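Local coordinates for protein phosphoserine phosphatase (Homo sapiens, PDB 6HYY) that catalyses the magnesium-dependent hydrolysis of L-3-phosphoserine to serine and inorganic phosphate, the last step of the phosphorylated pathway of serine synthesis, at residues A31-V36 / V72-A77; Q79-T84 / R109-H114. One frame throughout, in Å; residues are numbered along the deposited sequence.

In the fold
Contact 1 lies within the helical cap and contact 2 at the seam between cap and Rossmann-like core. Contact 1 is the more peripheral, its centre about 18 Å from the centre of the chain against about 10 Å for contact 2, though each mixes buried with partly exposed residues. Helix 69-78 connects them: it supplies one segment of contact 1 and leads straight into the loop of contact 2. They also touch, with Ile76 CG2 3.5 Å from His114 ND1 and Ile33 CD1 3.5 Å from Gln79 OE1. Contact 1 is aliphatic packing between helices; contact 2 sets two prolines against an isoleucine and a histidine. Neither has a hydrogen bond across its segments.

Contact 1 (A31-V36 / V72-A77); sequences AKICGV and VQRLIA
Ile33 and Leu75 carry this contact by apolar packing. The CG1 methylene of Ile33 rests against the CD1 methyl of Leu75 at 3.6 Å and lies 4.0 Å from Leu75 CB, so one branch of the isoleucine meets both the root and one prong of the leucine. With Ile33 CG1 opposite its own carbonyl carbon (chi1 -82°) and the chain then bent at chi2 (-79°), CD1 ends 4.2 Å from Leu75 CA. At the margin, Ile33 CD1 comes within 4.5 Å of the aliphatic CG of Arg74, a loose touch.

No hydrogen bond joins the two segments. Helix 26-33 ends in a Schellman motif: Val36 N reaches Ala31 O at 2.8 Å and Gly35 N reaches Lys32 O at 3.0 Å. Gly35 adopts a positive phi of 86°, and Val36 then serves as N-cap of helix 37-46.

The setting is the all-helical cap inserted between core strands 12-16 and 100-105. Ala31 packs on Val40 of helix 37-46 and Ile65 of helix 54-65, while Leu75 also meets Leu30 and, on helix 109-116 of the core, Ile111.

Contact 2 (Q79-T84 / R109-H114); sequences QPPHLT and RSIVEH
Pro80 and Pro81 meet Ile111 and His114 where the chain returns from the cap to the core of this haloacid dehalogenase fold. The helix involved, 109-116, belongs to a beta-alpha-beta unit joining the parallel strands 100-105 and 126-133. Pro80 CB lies 3.6 Å from His114 NE2, and Pro81 CD stands 4.1 Å from CD2 of the same ring, so consecutive prolines approach neighbouring ring atoms obliquely. Beside this, Pro81 CG packs on the CG2 methyl of Ile111 at 4.1 Å. His114 reaches the loop because its ring extends opposite the backbone N (chi1 167°). Ile111 and His114, three residues apart, project from the same part of the helix surface, and Pro81 touches both.

Further out, the loop is tied to helix 17-21 and the turn that follows it, His82 N bonding to Glu24 OE2 and Thr84 OG1 to Thr20 O, while Thr84 OG1 also bonds to Asn195 ND2 beyond strand 188-192. On the helix side, Val112 packs on Val126 and Ala128 of the sheet, and the Ile111 side chain is about 10 Å from the bound serine.

At the helix start, Arg109 NH1 forms a salt bridge with Glu113 OE2 one turn on, modelled at 2.5 Å, while NH1 also bonds to Ala123 O and NH2 to Val126 O, holding the guanidinium at several points. OE2 uses its anti lone pair and sits 10° out of the guanidinium plane, with a 154° angle at the hydrogen.

Contact 1 (A31-V36 / V72-A77)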
ATOM      1  N   ALA A  31     -10.488   7.501   9.991  1.00 31.83           N
ATOM      2  CA  ALA A  31     -10.946   8.799  10.464  1.00 35.51           C
ATOM      3  C   ALA A  31     -12.448   8.956  10.283  1.00 34.68           C
ATOM      4  O   ALA A  31     -13.105   9.604  11.103  1.00 40.23           O
ATOM      5  CB  ALA A  31     -10.200   9.914   9.734  1.00 36.98           C
ATOM      6  N   LYS A  32     -13.001   8.380   9.212  1.00 34.87           N
ATOM      7  CA  LYS A  32     -14.449   8.397   9.014  1.00 38.32           C
ATOM      8  C   LYS A  32     -15.156   7.660  10.143  1.00 37.81           C
ATOM      9  O   LYS A  32     -16.080   8.195  10.769  1.00 41.02           O
ATOM     10  CB  LYS A  32     -14.799   7.762   7.665  1.00 40.00           C
ATOM     11  CG  LYS A  32     -14.685   8.693   6.464  1.00 45.34           C
ATOM     12  CD  LYS A  32     -15.178   8.000   5.192  1.00 47.33           C
ATOM     13  CE  LYS A  32     -15.210   8.949   4.000  1.00 51.22           C
ATOM     14  NZ  LYS A  32     -13.887   9.559   3.695  1.00 52.75           N
ATOM     15  N   ILE A  33     -14.736   6.419  10.408  1.00 36.52           N
ATOM     16  CA  ILE A  33     -15.281   5.621  11.505  1.00 34.10           C
ATOM     17  C   ILE A  33     -15.205   6.372  12.825  1.00 40.50           C
ATOM     18  O   ILE A  33     -16.103   6.256  13.670  1.00 40.88           O
ATOM     19  CB  ILE A  33     -14.540   4.266  11.570  1.00 38.87           C
ATOM     20  CG1 ILE A  33     -15.127   3.287  10.552  1.00 45.56           C
ATOM     21  CG2 ILE A  33     -14.559   3.681  12.985  1.00 45.64           C
ATOM     22  CD1 ILE A  33     -16.423   2.630  11.009  1.00 47.39           C
ATOM     23  N   CYS A  34     -14.159   7.175  13.014  1.00 37.02           N
ATOM     24  CA  CYS A  34     -13.915   7.890  14.257  1.00 38.56           C
ATOM     25  C   CYS A  34     -14.429   9.325  14.239  1.00 40.34           C
ATOM     26  O   CYS A  34     -14.261  10.036  15.234  1.00 44.38           O
ATOM     27  CB  CYS A  34     -12.419   7.880  14.578  1.00 39.02           C
ATOM     28  SG  CYS A  34     -11.765   6.214  14.874  1.00 38.57           S
ATOM     29  N   GLY A  35     -15.018   9.776  13.128  1.00 39.94           N
ATOM     30  CA  GLY A  35     -15.682  11.068  13.072  1.00 40.22           C
ATOM     31  C   GLY A  35     -14.832  12.283  12.749  1.00 45.28           C
ATOM     32  O   GLY A  35     -15.280  13.408  12.999  1.00 46.64           O
ATOM     33  N   VAL A  36     -13.633  12.111  12.189  1.00 41.70           N
ATOM     34  CA  VAL A  36     -12.751  13.244  11.912  1.00 43.84           C
ATOM     35  C   VAL A  36     -12.270  13.194  10.463  1.00 45.17           C
ATOM     36  O   VAL A  36     -11.150  13.605  10.145  1.00 43.60           O
ATOM     37  CB  VAL A  36     -11.564  13.267  12.893  1.00 40.12           C
ATOM     38  CG1 VAL A  36     -12.044  13.672  14.282  1.00 44.07           C
ATOM     39  CG2 VAL A  36     -10.895  11.905  12.945  1.00 40.01           C
ATOM     40  N   VAL A  72     -11.070   0.162  15.400  1.00 31.34           N
ATOM     41  CA  VAL A  72     -10.374  -0.493  14.301  1.00 28.46           C
ATOM     42  C   VAL A  72     -11.081  -1.789  13.946  1.00 31.29           C
ATOM     43  O   VAL A  72     -11.295  -2.094  12.766  1.00 30.46           O
ATOM     44  CB  VAL A  72      -8.894  -0.722  14.657  1.00 28.12           C
ATOM     45  CG1 VAL A  72      -8.221  -1.539  13.565  1.00 29.91           C
ATOM     46  CG2 VAL A  72      -8.183   0.607  14.859  1.00 27.52           C
ATOM     47  N   GLN A  73     -11.493  -2.555  14.967  1.00 29.38           N
ATOM     48  CA  GLN A  73     -12.240  -3.785  14.730  1.00 32.63           C
ATOM     49  C   GLN A  73     -13.532  -3.510  13.972  1.00 31.95           C
ATOM     50  O   GLN A  73     -13.919  -4.286  13.093  1.00 33.25           O
ATOM     51  CB  GLN A  73     -12.558  -4.478  16.054  1.00 36.24           C
ATOM     52  CG  GLN A  73     -11.368  -5.066  16.773  1.00 41.51           C
ATOM     53  CD  GLN A  73     -11.751  -5.667  18.112  1.00 50.25           C
ATOM     54  OE1 GLN A  73     -12.013  -4.944  19.077  1.00 45.48           O
ATOM     55  NE2 GLN A  73     -11.783  -6.997  18.180  1.00 54.77           N
ATOM     56  N   ARG A  74     -14.213  -2.416  14.306  1.00 33.64           N
ATOM     57  CA  ARG A  74     -15.494  -2.137  13.667  1.00 36.29           C
ATOM     58  C   ARG A  74     -15.296  -1.703  12.221  1.00 36.59           C
ATOM     59  O   ARG A  74     -16.094  -2.055  11.349  1.00 32.76           O
ATOM     60  CB  ARG A  74     -16.265  -1.082  14.455  1.00 37.29           C
ATOM     61  CG  ARG A  74     -17.576  -0.659  13.788  1.00 45.62           C
ATOM     62  CD  ARG A  74     -18.566  -0.071  14.790  1.00 49.23           C
ATOM     63  NE  ARG A  74     -18.048   1.119  15.452  1.00 53.33           N
ATOM     64  CZ  ARG A  74     -17.530   1.134  16.678  1.00 53.15           C
ATOM     65  NH1 ARG A  74     -17.459   0.016  17.392  1.00 52.36           N
ATOM     66  NH2 ARG A  74     -17.081   2.271  17.191  1.00 52.23           N
ATOM     67  N   LEU A  75     -14.226  -0.953  11.948  1.00 33.35           N
ATOM     68  CA  LEU A  75     -13.890  -0.639  10.563  1.00 33.00           C
ATOM     69  C   LEU A  75     -13.736  -1.911   9.745  1.00 32.56           C
ATOM     70  O   LEU A  75     -14.351  -2.056   8.684  1.00 33.03           O
ATOM     71  CB  LEU A  75     -12.612   0.202  10.508  1.00 33.48           C
ATOM     72  CG  LEU A  75     -12.097   0.537   9.106  1.00 35.20           C
ATOM     73  CD1 LEU A  75     -13.181   1.206   8.283  1.00 38.91           C
ATOM     74  CD2 LEU A  75     -10.876   1.440   9.186  1.00 36.59           C
ATOM     75  N   ILE A  76     -12.937  -2.860  10.237  1.00 31.95           N
ATOM     76  CA  ILE A  76     -12.697  -4.096   9.496  1.00 30.76           C
ATOM     77  C   ILE A  76     -13.992  -4.887   9.315  1.00 34.30           C
ATOM     78  O   ILE A  76     -14.235  -5.473   8.253  1.00 34.62           O
ATOM     79  CB  ILE A  76     -11.617  -4.931  10.206  1.00 30.98           C
ATOM     80  CG1 ILE A  76     -10.292  -4.173  10.204  1.00 34.81           C
ATOM     81  CG2 ILE A  76     -11.471  -6.301   9.548  1.00 37.63           C
ATOM     82  CD1 ILE A  76      -9.260  -4.776  11.126  1.00 32.58           C
ATOM     83  N   ALA A  77     -14.846  -4.905  10.340  1.00 34.66           N
ATOM     84  CA  ALA A  77     -16.044  -5.739  10.294  1.00 38.68           C
ATOM     85  C   ALA A  77     -17.160  -5.083   9.490  1.00 38.32           C
ATOM     86  O   ALA A  77     -17.767  -5.725   8.622  1.00 37.18           O
ATOM     87  CB  ALA A  77     -16.519  -6.051  11.716  1.00 38.45           C
TER

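Contact 2 (Q79-T84 / R109-H114)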
ATOM      1  N   GLN A  79     -17.119  -1.798   7.786  1.00 31.01           N
ATOM      2  CA  GLN A  79     -16.793  -0.969   6.624  1.00 32.07           C
ATOM      3  C   GLN A  79     -15.438  -1.388   6.074  1.00 29.72           C
ATOM      4  O   GLN A  79     -14.510  -0.578   5.987  1.00 30.26           O
ATOM      5  CB  GLN A  79     -16.809   0.515   6.984  1.00 36.61           C
ATOM      6  CG  GLN A  79     -18.216   1.097   7.141  1.00 43.27           C
ATOM      7  CD  GLN A  79     -18.220   2.446   7.837  1.00 53.61           C
ATOM      8  OE1 GLN A  79     -17.293   3.246   7.679  1.00 56.22           O
ATOM      9  NE2 GLN A  79     -19.267   2.704   8.616  1.00 57.83           N
ATOM     10  N   PRO A  80     -15.298  -2.651   5.662  1.00 27.07           N
ATOM     11  CA  PRO A  80     -14.007  -3.103   5.146  1.00 27.97           C
ATOM     12  C   PRO A  80     -13.653  -2.354   3.876  1.00 28.43           C
ATOM     13  O   PRO A  80     -14.541  -1.953   3.105  1.00 28.36           O
ATOM     14  CB  PRO A  80     -14.241  -4.598   4.865  1.00 27.86           C
ATOM     15  CG  PRO A  80     -15.712  -4.682   4.560  1.00 30.91           C
ATOM     16  CD  PRO A  80     -16.352  -3.672   5.468  1.00 27.48           C
ATOM     17  N   PRO A  81     -12.368  -2.134   3.615  1.00 26.21           N
ATOM     18  CA  PRO A  81     -11.986  -1.445   2.383  1.00 28.12           C
ATOM     19  C   PRO A  81     -12.320  -2.283   1.161  1.00 25.08           C
ATOM     20  O   PRO A  81     -12.327  -3.516   1.201  1.00 30.06           O
ATOM     21  CB  PRO A  81     -10.473  -1.257   2.537  1.00 28.59           C
ATOM     22  CG  PRO A  81     -10.059  -2.367   3.436  1.00 28.97           C
ATOM     23  CD  PRO A  81     -11.200  -2.546   4.413  1.00 27.92           C
ATOM     24  N   HIS A  82     -12.626  -1.591   0.070  1.00 23.90           N
ATOM     25  CA  HIS A  82     -12.992  -2.250  -1.174  1.00 21.98           C
ATOM     26  C   HIS A  82     -11.763  -2.520  -2.024  1.00 22.22           C
ATOM     27  O   HIS A  82     -11.006  -1.597  -2.338  1.00 23.93           O
ATOM     28  CB  HIS A  82     -13.968  -1.393  -1.963  1.00 22.50           C
ATOM     29  CG  HIS A  82     -15.327  -1.335  -1.345  1.00 24.40           C
ATOM     30  ND1 HIS A  82     -16.482  -1.371  -2.090  1.00 27.22           N
ATOM     31  CD2 HIS A  82     -15.713  -1.278  -0.049  1.00 28.48           C
ATOM     32  CE1 HIS A  82     -17.525  -1.318  -1.282  1.00 24.80           C
ATOM     33  NE2 HIS A  82     -17.089  -1.262  -0.038  1.00 27.32           N
ATOM     34  N   LEU A  83     -11.590  -3.771  -2.427  1.00 20.39           N
ATOM     35  CA  LEU A  83     -10.509  -4.088  -3.348  1.00 19.66           C
ATOM     36  C   LEU A  83     -10.782  -3.488  -4.726  1.00 21.09           C
ATOM     37  O   LEU A  83     -11.916  -3.482  -5.232  1.00 21.62           O
ATOM     38  CB  LEU A  83     -10.312  -5.601  -3.453  1.00 17.63           C
ATOM     39  CG  LEU A  83      -9.921  -6.319  -2.171  1.00 21.67           C
ATOM     40  CD1 LEU A  83      -9.839  -7.812  -2.393  1.00 25.10           C
ATOM     41  CD2 LEU A  83      -8.571  -5.828  -1.701  1.00 28.18           C
ATOM     42  N   THR A  84      -9.734  -2.964  -5.325  1.00 18.04           N
ATOM     43  CA  THR A  84      -9.820  -2.409  -6.664  1.00 17.89           C
ATOM     44  C   THR A  84     -10.160  -3.513  -7.658  1.00 21.34           C
ATOM     45  O   THR A  84      -9.635  -4.625  -7.552  1.00 19.23           O
ATOM     46  CB  THR A  84      -8.464  -1.790  -7.013  1.00 19.27           C
ATOM     47  OG1 THR A  84      -8.140  -0.795  -6.035  1.00 20.38           O
ATOM     48  CG2 THR A  84      -8.419  -1.224  -8.425  1.00 21.78           C
ATOM     49  N   ARG A 109      -1.250  -2.305   9.950  1.00 25.26           N
ATOM     50  CA  ARG A 109      -1.214  -3.755   9.771  1.00 23.48           C
ATOM     51  C   ARG A 109      -2.564  -4.409  10.059  1.00 24.62           C
ATOM     52  O   ARG A 109      -2.933  -5.385   9.398  1.00 25.78           O
ATOM     53  CB  ARG A 109      -0.116  -4.359  10.659  1.00 27.62           C
ATOM     54  CG  ARG A 109      -0.279  -5.850  10.957  1.00 34.89           C
ATOM     55  CD  ARG A 109       1.009  -6.495  11.497  1.00 38.84           C
ATOM     56  NE  ARG A 109       2.116  -6.207  10.610  1.00 35.79           N
ATOM     57  CZ  ARG A 109       2.549  -7.005   9.632  1.00 29.48           C
ATOM     58  NH1 ARG A 109       2.016  -8.196   9.409  1.00 32.29           N
ATOM     59  NH2 ARG A 109       3.543  -6.594   8.877  1.00 28.98           N
ATOM     60  N   SER A 110      -3.310  -3.899  11.045  1.00 28.27           N
ATOM     61  CA  SER A 110      -4.633  -4.452  11.325  1.00 29.40           C
ATOM     62  C   SER A 110      -5.476  -4.506  10.057  1.00 24.07           C
ATOM     63  O   SER A 110      -5.996  -5.564   9.678  1.00 29.63           O
ATOM     64  CB  SER A 110      -5.332  -3.618  12.402  1.00 24.49           C
ATOM     65  OG  SER A 110      -5.291  -2.247  12.079  1.00 30.70           O
ATOM     66  N   ILE A 111      -5.553  -3.378   9.357  1.00 27.13           N
ATOM     67  CA  ILE A 111      -6.363  -3.288   8.151  1.00 28.27           C
ATOM     68  C   ILE A 111      -5.677  -3.992   6.982  1.00 25.93           C
ATOM     69  O   ILE A 111      -6.317  -4.726   6.221  1.00 26.03           O
ATOM     70  CB  ILE A 111      -6.660  -1.817   7.832  1.00 34.06           C
ATOM     71  CG1 ILE A 111      -7.305  -1.119   9.042  1.00 31.26           C
ATOM     72  CG2 ILE A 111      -7.544  -1.720   6.592  1.00 31.09           C
ATOM     73  CD1 ILE A 111      -7.312   0.393   8.937  1.00 34.52           C
ATOM     74  N   VAL A 112      -4.365  -3.802   6.833  1.00 24.11           N
ATOM     75  CA  VAL A 112      -3.685  -4.369   5.666  1.00 23.76           C
ATOM     76  C   VAL A 112      -3.624  -5.897   5.739  1.00 26.02           C
ATOM     77  O   VAL A 112      -3.643  -6.581   4.703  1.00 24.64           O
ATOM     78  CB  VAL A 112      -2.279  -3.753   5.515  1.00 22.15           C
ATOM     79  CG1 VAL A 112      -1.543  -4.391   4.327  1.00 23.94           C
ATOM     80  CG2 VAL A 112      -2.369  -2.238   5.322  1.00 26.04           C
ATOM     81  N   GLU A 113      -3.545  -6.468   6.944  1.00 23.87           N
ATOM     82  CA  GLU A 113      -3.587  -7.922   7.053  1.00 25.42           C
ATOM     83  C   GLU A 113      -4.948  -8.472   6.650  1.00 25.75           C
ATOM     84  O   GLU A 113      -5.024  -9.571   6.095  1.00 26.72           O
ATOM     85  CB  GLU A 113      -3.229  -8.364   8.473  1.00 25.15           C
ATOM     86  CG  GLU A 113      -1.726  -8.314   8.761  1.00 29.70           C
ATOM     87  CD  GLU A 113      -1.336  -9.049  10.029  1.00 36.83           C
ATOM     88  OE1 GLU A 113      -2.231  -9.434  10.805  1.00 41.46           O
ATOM     89  OE2 GLU A 113      -0.122  -9.244  10.248  1.00 36.76           O
ATOM     90  N   HIS A 114      -6.026  -7.726   6.928  1.00 26.81           N
ATOM     91  CA  HIS A 114      -7.347  -8.096   6.430  1.00 29.07           C
ATOM     92  C   HIS A 114      -7.366  -8.119   4.903  1.00 25.11           C
ATOM     93  O   HIS A 114      -7.855  -9.072   4.287  1.00 26.54           O
ATOM     94  CB  HIS A 114      -8.388  -7.119   6.987  1.00 30.53           C
ATOM     95  CG  HIS A 114      -9.727  -7.206   6.323  1.00 34.11           C
ATOM     96  ND1 HIS A 114     -10.660  -8.170   6.646  1.00 35.68           N
ATOM     97  CD2 HIS A 114     -10.290  -6.446   5.354  1.00 36.41           C
ATOM     98  CE1 HIS A 114     -11.739  -8.000   5.902  1.00 36.37           C
ATOM     99  NE2 HIS A 114     -11.537  -6.964   5.108  1.00 38.99           N
TER